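Local structure of cadherin-23 (5VH2) at residues E20-V31 / G63-E74; N105-S114 / V135-I146. The protein probably serves in calcium-dependent adhesion and mechanotransduction in hearing, as a cadherin whose extracellular repeats are joined by ion-binding linkers. The protein carries 1 engineered substitution. One frame throughout, in Å; residues are numbered along the deposited sequence.

Interaction 1. Residues E20-V31 / G63-E74; sequences ETAGIGTSVIVV and GLIVTVDYLDYE. With CA (calcium ion), chain G; CA (calcium ion), chain F.
Glu20 meets Tyr73 and Glu74 at the calcium end of this contact. Its chain runs extended beyond CG and places the carboxylate alongside the two calciums, bridging them. Glu20 OE1 lies 2.7 Å from the calcium of chain G, and Glu20 OE2 2.2 Å from that of chain F. Tyr73 N also donates to Glu20 OE1, at 2.6 Å, from above the carboxylate plane. Glu74 bends at its second torsion (chi2 73°), turning its carboxylate back so that OE2 bridges both ions, while OE1 binds the calcium of chain F alone. Asp72 OD1 binds the calcium of chain G at 2.5 Å and accepts from Glu74 N in an Asx turn. Its other oxygen, OD2, is hydrogen-bonded to Thr75. Asp108 and Glu109 complete the chain G site.

Strands 27-30 and 64-67 run antiparallel at the other end, with Val28 N bonded to Ile65 O at 2.8 Å. The packed side is apolar. The Val28 and Thr67 side chains cross at about a right angle, with Val28 CG2 3.8 Å from Thr67 CG2. Ile29 and Ile65 lie side by side, with Ile29 CG2 4.1 Å from Ile65 CD1. Val99 of strand 94-104 packs on both, between the two sheets of the domain. The other face, with Ser27, Val30, Leu64 and Val66, is more exposed and makes looser contacts. Ile24 sits outside, on the type II turn from Gly23 to Thr26. Its CD1 lies over one face of the Tyr70 ring in a CH-pi contact, 3.9 Å from the centroid.

Three carboxylates, of Glu20, Asp72 and Glu74, gather at the linker end, beyond the paired strands. Their mutual repulsion is probably offset by the two calcium ions, consistent with a cadherin linker whose order depends on calcium.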
# COMPACT_ATOMS: atom_id res chain seq x y z
N GLU A 20 6.42 2.23 -4.59
CA GLU A 20 6.55 1.32 -3.43
C GLU A 20 6.56 -0.16 -3.83
O GLU A 20 7.19 -0.97 -3.16
CB GLU A 20 5.49 1.58 -2.34
CG GLU A 20 4.09 1.24 -2.76
CD GLU A 20 3.09 1.14 -1.62
OE1 GLU A 20 3.42 0.58 -0.53
OE2 GLU A 20 1.95 1.60 -1.83
N THR A 21 5.90 -0.48 -4.95
CA THR A 21 5.89 -1.85 -5.48
C THR A 21 7.07 -2.15 -6.40
O THR A 21 7.08 -3.18 -7.08
CB THR A 21 4.59 -2.19 -6.26
OG1 THR A 21 4.46 -1.37 -7.42
CG2 THR A 21 3.36 -2.03 -5.37
N ALA A 22 8.08 -1.28 -6.42
CA ALA A 22 9.30 -1.56 -7.17
C ALA A 22 9.92 -2.90 -6.78
O ALA A 22 9.85 -3.31 -5.61
CB ALA A 22 10.31 -0.44 -6.98
N GLY A 23 10.49 -3.58 -7.77
CA GLY A 23 11.12 -4.88 -7.56
C GLY A 23 12.50 -4.77 -6.95
O GLY A 23 13.09 -3.69 -6.90
N ILE A 24 13.03 -5.89 -6.50
CA ILE A 24 14.35 -5.92 -5.90
C ILE A 24 15.43 -5.74 -6.97
O ILE A 24 15.30 -6.26 -8.10
CB ILE A 24 14.52 -7.20 -5.08
CG1 ILE A 24 13.54 -7.15 -3.91
CG2 ILE A 24 15.94 -7.33 -4.55
CD1 ILE A 24 13.45 -8.44 -3.13
N GLY A 25 16.46 -4.95 -6.65
CA GLY A 25 17.47 -4.54 -7.63
C GLY A 25 17.13 -3.30 -8.46
O GLY A 25 17.85 -2.97 -9.39
N THR A 26 16.05 -2.60 -8.11
CA THR A 26 15.66 -1.42 -8.89
C THR A 26 16.62 -0.30 -8.60
O THR A 26 17.01 -0.07 -7.44
CB THR A 26 14.25 -0.92 -8.53
OG1 THR A 26 13.28 -1.96 -8.74
CG2 THR A 26 13.85 0.27 -9.39
N SER A 27 17.02 0.42 -9.65
CA SER A 27 17.95 1.53 -9.49
C SER A 27 17.27 2.67 -8.73
O SER A 27 16.17 3.10 -9.10
CB SER A 27 18.39 2.00 -10.88
OG SER A 27 19.15 1.00 -11.53
N VAL A 28 17.94 3.14 -7.68
CA VAL A 28 17.39 4.19 -6.83
C VAL A 28 17.98 5.57 -7.17
O VAL A 28 17.24 6.50 -7.52
CB VAL A 28 17.62 3.84 -5.36
CG1 VAL A 28 17.07 4.88 -4.41
CG2 VAL A 28 17.01 2.48 -5.09
N ILE A 29 19.30 5.68 -7.07
CA ILE A 29 20.01 6.89 -7.47
C ILE A 29 21.50 6.58 -7.50
O ILE A 29 21.95 5.67 -6.81
CB ILE A 29 19.74 8.07 -6.48
CG1 ILE A 29 20.42 9.36 -6.98
CG2 ILE A 29 20.22 7.72 -5.07
CD1 ILE A 29 19.79 10.61 -6.47
N VAL A 30 22.27 7.34 -8.29
CA VAL A 30 23.73 7.17 -8.33
C VAL A 30 24.45 8.31 -7.61
O VAL A 30 24.23 9.50 -7.93
CB VAL A 30 24.29 7.03 -9.75
CG1 VAL A 30 23.95 8.25 -10.62
CG2 VAL A 30 25.79 6.74 -9.69
N VAL A 31 25.29 7.93 -6.64
CA VAL A 31 26.12 8.94 -5.97
C VAL A 31 27.50 8.98 -6.62
O VAL A 31 27.91 8.05 -7.32
CB VAL A 31 26.25 8.73 -4.43
CG1 VAL A 31 24.88 8.84 -3.77
CG2 VAL A 31 26.89 7.39 -4.10
N GLY A 63 28.84 3.22 -6.78
CA GLY A 63 28.12 4.28 -6.07
C GLY A 63 26.64 4.26 -6.42
O GLY A 63 25.92 5.21 -6.11
N LEU A 64 26.19 3.22 -7.10
CA LEU A 64 24.79 3.06 -7.42
C LEU A 64 24.11 2.48 -6.20
O LEU A 64 24.60 1.48 -5.62
CB LEU A 64 24.58 2.09 -8.57
CG LEU A 64 23.12 1.90 -9.00
CD1 LEU A 64 22.48 3.21 -9.48
CD2 LEU A 64 22.96 0.84 -10.08
N ILE A 65 22.97 3.06 -5.83
CA ILE A 65 22.09 2.47 -4.82
C ILE A 65 20.90 1.75 -5.46
O ILE A 65 20.25 2.27 -6.36
CB ILE A 65 21.59 3.55 -3.82
CG1 ILE A 65 22.78 4.16 -3.06
CG2 ILE A 65 20.63 2.93 -2.82
CD1 ILE A 65 22.47 5.50 -2.42
N VAL A 66 20.61 0.53 -4.98
CA VAL A 66 19.52 -0.31 -5.49
C VAL A 66 18.73 -0.85 -4.32
O VAL A 66 19.24 -0.85 -3.18
CB VAL A 66 20.04 -1.53 -6.29
CG1 VAL A 66 20.96 -1.07 -7.41
CG2 VAL A 66 20.75 -2.54 -5.37
N THR A 67 17.51 -1.34 -4.58
CA THR A 67 16.72 -1.88 -3.47
C THR A 67 17.17 -3.32 -3.22
O THR A 67 17.70 -3.95 -4.13
CB THR A 67 15.19 -1.81 -3.72
OG1 THR A 67 14.80 -2.75 -4.75
CG2 THR A 67 14.80 -0.42 -4.14
N VAL A 68 16.98 -3.81 -1.99
CA VAL A 68 17.38 -5.17 -1.63
C VAL A 68 16.33 -6.01 -0.90
O VAL A 68 16.57 -7.20 -0.67
CB VAL A 68 18.71 -5.21 -0.84
CG1 VAL A 68 19.88 -5.01 -1.80
CG2 VAL A 68 18.71 -4.22 0.33
N ASP A 69 15.19 -5.43 -0.49
CA ASP A 69 13.92 -6.19 -0.41
C ASP A 69 12.75 -5.27 -0.65
O ASP A 69 12.92 -4.24 -1.29
CB ASP A 69 13.77 -7.17 0.81
CG ASP A 69 13.46 -6.49 2.11
OD1 ASP A 69 13.88 -5.34 2.29
OD2 ASP A 69 12.91 -7.17 3.00
N TYR A 70 11.55 -5.70 -0.27
CA TYR A 70 10.37 -5.04 -0.73
C TYR A 70 10.14 -3.76 0.07
O TYR A 70 10.64 -3.63 1.22
CB TYR A 70 9.20 -5.98 -0.63
CG TYR A 70 9.40 -7.18 -1.51
CD1 TYR A 70 9.46 -7.02 -2.88
CD2 TYR A 70 9.59 -8.48 -0.99
CE1 TYR A 70 9.60 -8.12 -3.74
CE2 TYR A 70 9.80 -9.56 -1.82
CZ TYR A 70 9.80 -9.38 -3.20
OH TYR A 70 10.02 -10.41 -4.08
N LEU A 71 9.49 -2.80 -0.58
CA LEU A 71 9.16 -1.54 0.06
C LEU A 71 7.68 -1.52 0.38
O LEU A 71 6.94 -2.38 -0.10
CB LEU A 71 9.55 -0.35 -0.82
CG LEU A 71 11.02 -0.30 -1.21
CD1 LEU A 71 11.19 0.65 -2.40
CD2 LEU A 71 11.85 0.16 -0.02
N ASP A 72 7.32 -0.60 1.28
CA ASP A 72 5.94 -0.43 1.67
C ASP A 72 5.65 1.01 2.13
O ASP A 72 6.14 1.47 3.19
CB ASP A 72 5.61 -1.46 2.75
CG ASP A 72 4.13 -1.53 3.07
OD1 ASP A 72 3.29 -0.93 2.33
OD2 ASP A 72 3.83 -2.21 4.08
N TYR A 73 4.85 1.72 1.33
CA TYR A 73 4.39 3.06 1.69
C TYR A 73 3.70 3.06 3.05
O TYR A 73 3.94 3.93 3.90
CB TYR A 73 3.42 3.58 0.65
CG TYR A 73 3.00 5.00 0.86
CD1 TYR A 73 3.77 6.05 0.38
CD2 TYR A 73 1.82 5.31 1.50
CE1 TYR A 73 3.40 7.37 0.56
CE2 TYR A 73 1.43 6.64 1.70
CZ TYR A 73 2.24 7.67 1.22
OH TYR A 73 1.90 8.99 1.39
N GLU A 74 2.87 2.06 3.26
CA GLU A 74 2.07 1.93 4.48
C GLU A 74 2.88 1.53 5.71
O GLU A 74 2.36 1.62 6.80
CB GLU A 74 0.94 0.91 4.26
CG GLU A 74 -0.27 1.42 3.46
CD GLU A 74 -0.01 1.59 1.96
OE1 GLU A 74 -0.64 2.49 1.36
OE2 GLU A 74 0.79 0.83 1.36
CA CA G . 1.43 -0.88 0.62
CA CA F . -0.18 1.64 -1.11

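Interaction 2. Residues N105-S114 / V135-I146. Engineered in segment 135-146: Asp139 (natural residue Ser). With NA (sodium ion), chain H; CA (calcium ion), chain F; CA (calcium ion), chain G.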
# COMPACT_ATOMS: atom_id res chain seq x y z
N ASN A 105 2.88 6.12 -3.03
CA ASN A 105 1.78 5.23 -2.68
C ASN A 105 1.12 4.70 -3.95
O ASN A 105 0.76 5.46 -4.83
CB ASN A 105 0.75 5.96 -1.83
CG ASN A 105 -0.32 5.03 -1.28
OD1 ASN A 105 -0.14 3.79 -1.20
ND2 ASN A 105 -1.45 5.62 -0.89
N GLU A 106 1.05 3.39 -4.05
CA GLU A 106 0.33 2.74 -5.13
C GLU A 106 -0.72 1.84 -4.54
O GLU A 106 -0.67 1.51 -3.35
CB GLU A 106 1.28 1.88 -5.94
CG GLU A 106 2.52 2.57 -6.48
CD GLU A 106 3.21 1.69 -7.50
OE1 GLU A 106 2.72 1.61 -8.65
OE2 GLU A 106 4.22 1.02 -7.14
N LEU A 107 -1.67 1.44 -5.37
CA LEU A 107 -2.78 0.61 -4.94
C LEU A 107 -2.33 -0.85 -4.82
O LEU A 107 -2.45 -1.63 -5.77
CB LEU A 107 -3.91 0.74 -5.93
CG LEU A 107 -5.29 0.26 -5.47
CD1 LEU A 107 -5.96 1.20 -4.46
CD2 LEU A 107 -6.15 0.10 -6.70
N ASP A 108 -1.86 -1.20 -3.63
CA ASP A 108 -1.35 -2.55 -3.33
C ASP A 108 -1.89 -3.14 -2.01
O ASP A 108 -1.32 -4.08 -1.48
CB ASP A 108 0.18 -2.50 -3.29
CG ASP A 108 0.72 -1.67 -2.12
OD1 ASP A 108 0.01 -0.77 -1.61
OD2 ASP A 108 1.87 -1.89 -1.71
N GLU A 109 -2.97 -2.58 -1.48
CA GLU A 109 -3.46 -3.00 -0.17
C GLU A 109 -4.95 -3.27 -0.22
O GLU A 109 -5.61 -2.88 -1.17
CB GLU A 109 -3.18 -1.95 0.92
CG GLU A 109 -1.73 -1.59 1.12
CD GLU A 109 -0.92 -2.70 1.72
OE1 GLU A 109 0.30 -2.53 1.83
OE2 GLU A 109 -1.49 -3.74 2.09
N ALA A 110 -5.46 -3.91 0.84
CA ALA A 110 -6.85 -4.36 0.90
C ALA A 110 -7.77 -3.21 1.35
O ALA A 110 -7.52 -2.04 1.00
CB ALA A 110 -6.96 -5.58 1.82
N VAL A 111 -8.84 -3.54 2.07
CA VAL A 111 -9.88 -2.59 2.43
C VAL A 111 -10.45 -2.97 3.79
O VAL A 111 -10.67 -4.16 4.04
CB VAL A 111 -11.05 -2.74 1.45
CG1 VAL A 111 -12.16 -1.80 1.84
CG2 VAL A 111 -10.57 -2.51 0.02
N GLN A 112 -10.73 -1.97 4.63
CA GLN A 112 -11.43 -2.20 5.91
C GLN A 112 -12.89 -1.76 5.84
O GLN A 112 -13.20 -0.78 5.16
CB GLN A 112 -10.79 -1.39 7.04
CG GLN A 112 -9.30 -1.56 7.23
CD GLN A 112 -8.78 -0.57 8.25
OE1 GLN A 112 -8.81 -0.82 9.45
NE2 GLN A 112 -8.30 0.57 7.77
N PHE A 113 -13.75 -2.44 6.60
CA PHE A 113 -15.17 -2.09 6.73
C PHE A 113 -15.41 -1.26 8.00
O PHE A 113 -14.58 -1.24 8.88
CB PHE A 113 -16.03 -3.36 6.82
CG PHE A 113 -16.07 -4.14 5.55
CD1 PHE A 113 -17.02 -3.83 4.58
CD2 PHE A 113 -15.15 -5.12 5.28
CE1 PHE A 113 -17.08 -4.52 3.38
CE2 PHE A 113 -15.19 -5.82 4.08
CZ PHE A 113 -16.16 -5.52 3.13
N SER A 114 -16.59 -0.65 8.11
CA SER A 114 -16.90 0.20 9.25
C SER A 114 -17.35 -0.59 10.50
O SER A 114 -17.45 -0.02 11.59
CB SER A 114 -17.94 1.23 8.86
OG SER A 114 -19.08 0.61 8.31
N VAL A 135 -23.58 -0.85 4.04
CA VAL A 135 -22.21 -1.34 4.17
C VAL A 135 -21.32 -0.24 3.61
O VAL A 135 -21.62 0.31 2.57
CB VAL A 135 -21.95 -2.63 3.37
CG1 VAL A 135 -20.48 -3.03 3.42
CG2 VAL A 135 -22.86 -3.74 3.90
N GLN A 136 -20.26 0.06 4.35
CA GLN A 136 -19.33 1.12 4.02
C GLN A 136 -17.94 0.59 4.31
O GLN A 136 -17.71 -0.03 5.35
CB GLN A 136 -19.59 2.38 4.87
CG GLN A 136 -20.78 3.19 4.43
CD GLN A 136 -21.09 4.34 5.38
OE1 GLN A 136 -22.01 4.25 6.21
NE2 GLN A 136 -20.33 5.44 5.28
N ALA A 137 -17.03 0.87 3.39
CA ALA A 137 -15.67 0.37 3.46
C ALA A 137 -14.67 1.43 2.99
O ALA A 137 -15.03 2.39 2.30
CB ALA A 137 -15.55 -0.93 2.68
N TYR A 138 -13.42 1.26 3.40
CA TYR A 138 -12.43 2.34 3.37
C TYR A 138 -11.11 1.79 2.86
O TYR A 138 -10.43 1.02 3.56
CB TYR A 138 -12.26 2.94 4.75
CG TYR A 138 -13.54 3.44 5.30
CD1 TYR A 138 -14.40 2.60 5.98
CD2 TYR A 138 -13.94 4.77 5.11
CE1 TYR A 138 -15.61 3.06 6.46
CE2 TYR A 138 -15.11 5.24 5.65
CZ TYR A 138 -15.94 4.38 6.32
OH TYR A 138 -17.15 4.80 6.80
N ASP A 139 -10.78 2.16 1.62
CA ASP A 139 -9.55 1.71 0.99
C ASP A 139 -8.36 2.02 1.90
O ASP A 139 -8.04 3.19 2.15
CB ASP A 139 -9.39 2.44 -0.35
CG ASP A 139 -8.11 2.13 -1.05
OD1 ASP A 139 -7.59 1.02 -0.83
OD2 ASP A 139 -7.65 2.99 -1.82
N ILE A 140 -7.69 0.96 2.35
CA ILE A 140 -6.46 1.11 3.12
C ILE A 140 -5.47 2.03 2.41
O ILE A 140 -4.88 2.87 3.05
CB ILE A 140 -5.80 -0.26 3.40
CG1 ILE A 140 -6.65 -1.05 4.43
CG2 ILE A 140 -4.37 -0.10 3.91
CD1 ILE A 140 -6.32 -2.53 4.52
N ASP A 141 -5.33 1.88 1.10
CA ASP A 141 -4.39 2.69 0.30
C ASP A 141 -4.70 4.18 0.27
O ASP A 141 -3.82 4.98 -0.05
CB ASP A 141 -4.34 2.21 -1.15
CG ASP A 141 -3.70 0.85 -1.30
OD1 ASP A 141 -2.45 0.74 -1.23
OD2 ASP A 141 -4.47 -0.12 -1.51
N ASN A 142 -5.97 4.54 0.56
CA ASN A 142 -6.44 5.93 0.55
C ASN A 142 -6.31 6.57 -0.83
O ASN A 142 -6.08 7.77 -0.94
CB ASN A 142 -5.72 6.73 1.64
CG ASN A 142 -6.08 6.26 3.03
OD1 ASN A 142 -7.18 5.76 3.24
ND2 ASN A 142 -5.18 6.42 3.99
N LEU A 143 -6.50 5.76 -1.87
CA LEU A 143 -6.51 6.23 -3.25
C LEU A 143 -7.90 6.16 -3.88
O LEU A 143 -8.36 7.13 -4.45
CB LEU A 143 -5.55 5.40 -4.07
CG LEU A 143 -4.06 5.40 -3.67
CD1 LEU A 143 -3.34 4.27 -4.35
CD2 LEU A 143 -3.38 6.70 -4.07
N ASN A 144 -8.59 5.03 -3.72
CA ASN A 144 -9.83 4.76 -4.46
C ASN A 144 -11.10 4.69 -3.60
O ASN A 144 -11.09 4.43 -2.40
CB ASN A 144 -9.69 3.44 -5.25
CG ASN A 144 -8.72 3.54 -6.40
OD1 ASN A 144 -8.16 4.60 -6.65
ND2 ASN A 144 -8.51 2.44 -7.11
N GLN A 145 -12.23 4.87 -4.26
CA GLN A 145 -13.50 4.61 -3.66
C GLN A 145 -13.93 3.16 -3.90
O GLN A 145 -13.64 2.56 -4.91
CB GLN A 145 -14.57 5.61 -4.14
CG GLN A 145 -14.33 7.01 -3.64
CD GLN A 145 -14.46 7.15 -2.14
OE1 GLN A 145 -13.65 7.83 -1.52
NE2 GLN A 145 -15.50 6.53 -1.54
N ILE A 146 -14.65 2.65 -2.93
CA ILE A 146 -15.11 1.28 -2.92
C ILE A 146 -16.32 1.11 -3.84
O ILE A 146 -17.15 2.03 -3.99
CB ILE A 146 -15.47 0.88 -1.46
CG1 ILE A 146 -14.28 1.03 -0.52
CG2 ILE A 146 -16.01 -0.53 -1.39
CD1 ILE A 146 -13.03 0.31 -0.97
NA NA H . -6.91 -0.93 -0.85
CA CA F . -0.18 1.64 -1.11
CA CA G . 1.43 -0.88 0.62
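Asp141 meets the linker residues Asn105 to Glu109 mainly through ions and hydrogen bonds. Its OD1 binds the calcium of chain F at 2.5 Å, alongside Asn105 OD1, Glu106 O and Asp108 OD1. Its OD2 binds the sodium with Glu109 O, Ala110 O and Asp139 OD1. Asp139 is an engineered residue, Ser in nature, and its OD1 lies 2.1 Å from the sodium. Asp193 completes the sodium site.

Hydrogen bonds hold Asp141 as well. Asp108 N reaches Asp141 OD1 from above the carboxylate plane. Glu109 N uses the syn lone pair of Asp141 OD2 at 2.9 Å. Asn105 ND2 donates to the backbone carbonyl, Asp141 O, at 2.6 Å, in the plane of both groups. Farther on, Gln112 and Tyr138 exchange two backbone bonds as an antiparallel hydrogen-bonded pair.

Apolar contacts fill the inner side. Val111 CG1, anti to the backbone N (chi1 178°), touches Ala137 CB and meets Ile146 CD1 tip to tip at 3.6 Å. Val135 CG1 packs at the edge of the Phe113 ring.

Strand 111-113 is the outer strand of its sheet, beside strand 131-139. Phe113 faces Ala191 of strand 184-192 and Val202 of strand 200-209, in the opposing sheet.

From the N terminus, interaction 1 comes first. It closes a loop over the 31 residues between Val31 and Gly63, which include strands 44-50 and 56-58. The chain then runs through strands 78-87 and 94-104 into the linker. Interaction 2 opens there and closes a shorter loop over the 20 residues between Ser114 and Val135. The two contacts follow in series, neither nested nor crossed. Their centres are 25 Å apart, but they meet at the linker and share both calcium ions. Glu20 OE2 and Glu106 N, 3.0 Å apart, form a probable hydrogen bond. Interactions 1 and 2 thus tie the two cadherin domains together across the linker.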